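Local coordinates for protein packaging enzyme P4 (Pseudomonas phage phi13, PDB 4BLP) that probably hydrolyses nucleoside triphosphates as a hexameric, RecA-like P-loop helicase that packages the RNA genome of this double-stranded RNA phage, at residues V34-N46 with E104-N116. Sequence-based numbering, arbitrary orientation.
Sequences VAAPAVVEGSSTN and ELIRAVVFVPQQN
G42 and Q115 pair as a single beta bridge, parallel in direction: G42 N donates to Q114 O at 3.0 Å, and N116 N returns a bond to G42 O at 2.8 Å, so the extended loop 34-46 is pinned to 104-116 near its far end. Two side-chain amides extend the grip. Q115 starts away from the loop, but its chain bends at chi2 (72°) and brings NE2 to S43 O at 3.0 Å, from above the carbonyl plane; the same NE2 also reaches G57 O, while OE1 accepts a hydrogen bond from R120 of the same chain. N116 ND2 meets S44 OG almost straight, 2.9 Å away and in the plane of its own amide.

At the other end the contact is largely apolar. P37 lies over one face of the F111 ring, its CB 4.1 Å from the ring centroid in a CH-pi contact, with CG 3.4 Å from F111 CG. V34 CG1 packs on A108 CB at 3.6 Å, and A108 CB also sits against A35 O. Between these ends Q114 lays CB and CG along the carbonyls of A38 and V40, and a water accepts from Q114 N.

S44 OG also bonds E41 of a neighbouring subunit, tying this region into the hexamer. Within the chain, F111 belongs to strand 110-111, which edges the small antiparallel sheet beside strand 73-78, while V34 and L105 rest on helix 79-91.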
# COMPACT_ATOMS: atom_id res chain seq x y z
N VAL D 34 -30.82 25.63 12.90
CA VAL D 34 -29.97 24.43 13.01
C VAL D 34 -30.60 23.32 12.19
O VAL D 34 -31.75 23.01 12.37
CB VAL D 34 -29.75 23.96 14.48
CG1 VAL D 34 -28.85 22.72 14.52
CG2 VAL D 34 -29.17 25.07 15.33
N ALA D 35 -29.81 22.66 11.35
CA ALA D 35 -30.29 21.59 10.49
C ALA D 35 -29.18 20.63 10.16
O ALA D 35 -28.01 21.04 10.17
CB ALA D 35 -30.84 22.20 9.20
N ALA D 36 -29.54 19.37 9.82
CA ALA D 36 -28.58 18.34 9.42
C ALA D 36 -27.71 18.81 8.21
O ALA D 36 -28.20 19.47 7.29
CB ALA D 36 -29.30 17.03 9.09
N PRO D 37 -26.41 18.51 8.24
CA PRO D 37 -25.49 18.89 7.12
C PRO D 37 -25.74 18.14 5.81
O PRO D 37 -26.39 17.09 5.82
CB PRO D 37 -24.12 18.43 7.64
CG PRO D 37 -24.28 18.22 9.08
CD PRO D 37 -25.68 17.76 9.29
N ALA D 38 -25.16 18.64 4.71
CA ALA D 38 -25.26 17.99 3.38
C ALA D 38 -24.61 16.62 3.42
O ALA D 38 -23.55 16.48 4.02
CB ALA D 38 -24.57 18.85 2.33
N VAL D 39 -25.21 15.62 2.76
CA VAL D 39 -24.53 14.31 2.69
C VAL D 39 -24.13 14.05 1.23
O VAL D 39 -23.25 13.23 0.98
CB VAL D 39 -25.29 13.12 3.33
CG1 VAL D 39 -25.28 13.20 4.85
CG2 VAL D 39 -26.70 13.02 2.80
N VAL D 40 -24.68 14.84 0.29
CA VAL D 40 -24.24 14.79 -1.10
C VAL D 40 -22.77 15.26 -1.15
O VAL D 40 -22.44 16.30 -0.53
CB VAL D 40 -25.15 15.66 -2.02
CG1 VAL D 40 -24.58 15.74 -3.45
CG2 VAL D 40 -26.57 15.10 -2.04
N GLU D 41 -21.90 14.54 -1.88
CA GLU D 41 -20.48 14.94 -1.97
C GLU D 41 -20.38 16.24 -2.79
O GLU D 41 -20.99 16.34 -3.86
CB GLU D 41 -19.65 13.85 -2.63
CG GLU D 41 -19.55 12.58 -1.82
CD GLU D 41 -18.84 11.44 -2.54
OE1 GLU D 41 -18.75 11.44 -3.79
OE2 GLU D 41 -18.42 10.51 -1.84
N GLY D 42 -19.63 17.19 -2.27
CA GLY D 42 -19.44 18.49 -2.92
C GLY D 42 -18.29 18.50 -3.89
O GLY D 42 -17.22 17.95 -3.62
N SER D 43 -18.49 19.11 -5.05
CA SER D 43 -17.43 19.20 -6.05
C SER D 43 -16.27 20.10 -5.58
O SER D 43 -16.51 21.17 -5.03
CB SER D 43 -18.01 19.79 -7.35
OG SER D 43 -16.94 20.08 -8.24
N SER D 44 -15.04 19.67 -5.80
CA SER D 44 -13.86 20.50 -5.49
C SER D 44 -13.37 21.27 -6.73
O SER D 44 -12.41 22.02 -6.61
CB SER D 44 -12.73 19.63 -4.93
OG SER D 44 -12.39 18.61 -5.86
N THR D 45 -14.05 21.11 -7.89
CA THR D 45 -13.60 21.76 -9.12
C THR D 45 -14.58 22.84 -9.60
O THR D 45 -14.29 23.52 -10.59
CB THR D 45 -13.39 20.71 -10.23
OG1 THR D 45 -14.65 20.05 -10.43
CG2 THR D 45 -12.31 19.68 -9.87
N ASN D 46 -15.70 22.99 -8.91
CA ASN D 46 -16.75 23.94 -9.24
C ASN D 46 -16.70 25.10 -8.24
O ASN D 46 -16.86 24.89 -7.05
CB ASN D 46 -18.12 23.20 -9.23
CG ASN D 46 -19.28 24.09 -9.52
OD1 ASN D 46 -19.76 24.81 -8.65
ND2 ASN D 46 -19.75 24.08 -10.76
N GLU D 104 -31.69 13.87 14.75
CA GLU D 104 -31.40 14.50 13.44
C GLU D 104 -30.67 15.81 13.58
O GLU D 104 -29.67 15.99 12.88
CB GLU D 104 -32.68 14.74 12.60
CG GLU D 104 -33.27 13.45 12.07
CD GLU D 104 -32.37 12.65 11.16
OE1 GLU D 104 -31.68 13.25 10.30
OE2 GLU D 104 -32.31 11.42 11.36
N LEU D 105 -31.11 16.75 14.49
CA LEU D 105 -30.41 18.01 14.68
C LEU D 105 -29.01 17.81 15.19
O LEU D 105 -28.12 18.60 14.90
CB LEU D 105 -31.14 18.93 15.72
CG LEU D 105 -32.48 19.51 15.40
CD1 LEU D 105 -32.94 20.38 16.56
CD2 LEU D 105 -32.48 20.31 14.10
N ILE D 106 -28.82 16.76 16.02
CA ILE D 106 -27.49 16.54 16.62
C ILE D 106 -26.42 16.27 15.53
O ILE D 106 -25.24 16.54 15.76
CB ILE D 106 -27.61 15.40 17.66
CG1 ILE D 106 -28.37 15.97 18.92
CG2 ILE D 106 -26.24 14.81 18.08
CD1 ILE D 106 -28.96 14.83 19.87
N ARG D 107 -26.83 15.84 14.33
CA ARG D 107 -25.85 15.65 13.23
C ARG D 107 -25.16 16.98 12.86
O ARG D 107 -24.08 16.97 12.31
CB ARG D 107 -26.58 15.12 11.99
CG ARG D 107 -27.26 13.74 12.20
CD ARG D 107 -28.12 13.43 10.97
NE ARG D 107 -29.01 12.29 11.18
CZ ARG D 107 -28.66 11.03 11.00
NH1 ARG D 107 -27.43 10.72 10.58
NH2 ARG D 107 -29.53 10.05 11.22
N ALA D 108 -25.84 18.13 13.15
CA ALA D 108 -25.29 19.46 12.86
C ALA D 108 -24.13 19.87 13.79
O ALA D 108 -23.38 20.81 13.47
CB ALA D 108 -26.40 20.50 12.98
N VAL D 109 -24.03 19.22 14.96
CA VAL D 109 -23.05 19.62 15.98
C VAL D 109 -21.63 19.17 15.58
O VAL D 109 -20.71 19.95 15.71
CB VAL D 109 -23.43 19.08 17.39
CG1 VAL D 109 -22.35 19.46 18.44
CG2 VAL D 109 -24.80 19.59 17.82
N VAL D 110 -21.48 17.89 15.18
CA VAL D 110 -20.18 17.35 14.72
C VAL D 110 -20.51 16.56 13.48
O VAL D 110 -21.43 15.71 13.53
CB VAL D 110 -19.44 16.47 15.76
CG1 VAL D 110 -18.15 15.86 15.15
CG2 VAL D 110 -19.12 17.25 17.04
N PHE D 111 -19.81 16.83 12.39
CA PHE D 111 -20.11 16.09 11.17
C PHE D 111 -18.89 15.99 10.30
O PHE D 111 -17.94 16.79 10.44
CB PHE D 111 -21.26 16.78 10.37
CG PHE D 111 -20.98 18.22 9.96
CD1 PHE D 111 -21.27 19.28 10.83
CD2 PHE D 111 -20.39 18.51 8.73
CE1 PHE D 111 -20.98 20.61 10.46
CE2 PHE D 111 -20.08 19.83 8.37
CZ PHE D 111 -20.39 20.88 9.24
N VAL D 112 -18.91 15.02 9.39
CA VAL D 112 -17.89 14.95 8.34
C VAL D 112 -18.30 15.91 7.21
O VAL D 112 -19.37 15.70 6.58
CB VAL D 112 -17.72 13.51 7.80
CG1 VAL D 112 -16.67 13.48 6.65
CG2 VAL D 112 -17.29 12.57 8.93
N PRO D 113 -17.50 16.95 6.90
CA PRO D 113 -17.85 17.87 5.79
C PRO D 113 -17.69 17.08 4.49
O PRO D 113 -16.71 16.32 4.34
CB PRO D 113 -16.86 19.02 5.91
CG PRO D 113 -15.61 18.37 6.56
CD PRO D 113 -16.21 17.33 7.53
N GLN D 114 -18.66 17.24 3.57
CA GLN D 114 -18.68 16.37 2.40
C GLN D 114 -18.07 16.96 1.12
O GLN D 114 -18.07 16.29 0.07
CB GLN D 114 -20.11 15.87 2.15
CG GLN D 114 -20.60 14.90 3.29
CD GLN D 114 -19.68 13.70 3.53
OE1 GLN D 114 -19.03 13.18 2.62
NE2 GLN D 114 -19.63 13.21 4.74
N GLN D 115 -17.41 18.13 1.25
CA GLN D 115 -16.63 18.66 0.13
C GLN D 115 -15.56 17.62 -0.25
O GLN D 115 -14.84 17.11 0.63
CB GLN D 115 -15.93 19.96 0.61
CG GLN D 115 -14.74 20.42 -0.27
CD GLN D 115 -15.03 20.99 -1.64
OE1 GLN D 115 -14.10 21.25 -2.39
NE2 GLN D 115 -16.31 21.21 -2.02
N ASN D 116 -15.42 17.36 -1.54
CA ASN D 116 -14.35 16.45 -1.98
C ASN D 116 -12.96 17.00 -1.58
O ASN D 116 -12.72 18.21 -1.72
CB ASN D 116 -14.40 16.30 -3.51
CG ASN D 116 -13.38 15.35 -4.07
OD1 ASN D 116 -13.31 14.19 -3.67
ND2 ASN D 116 -12.52 15.86 -4.93
O HOH W 1 -21.07 18.60 4.20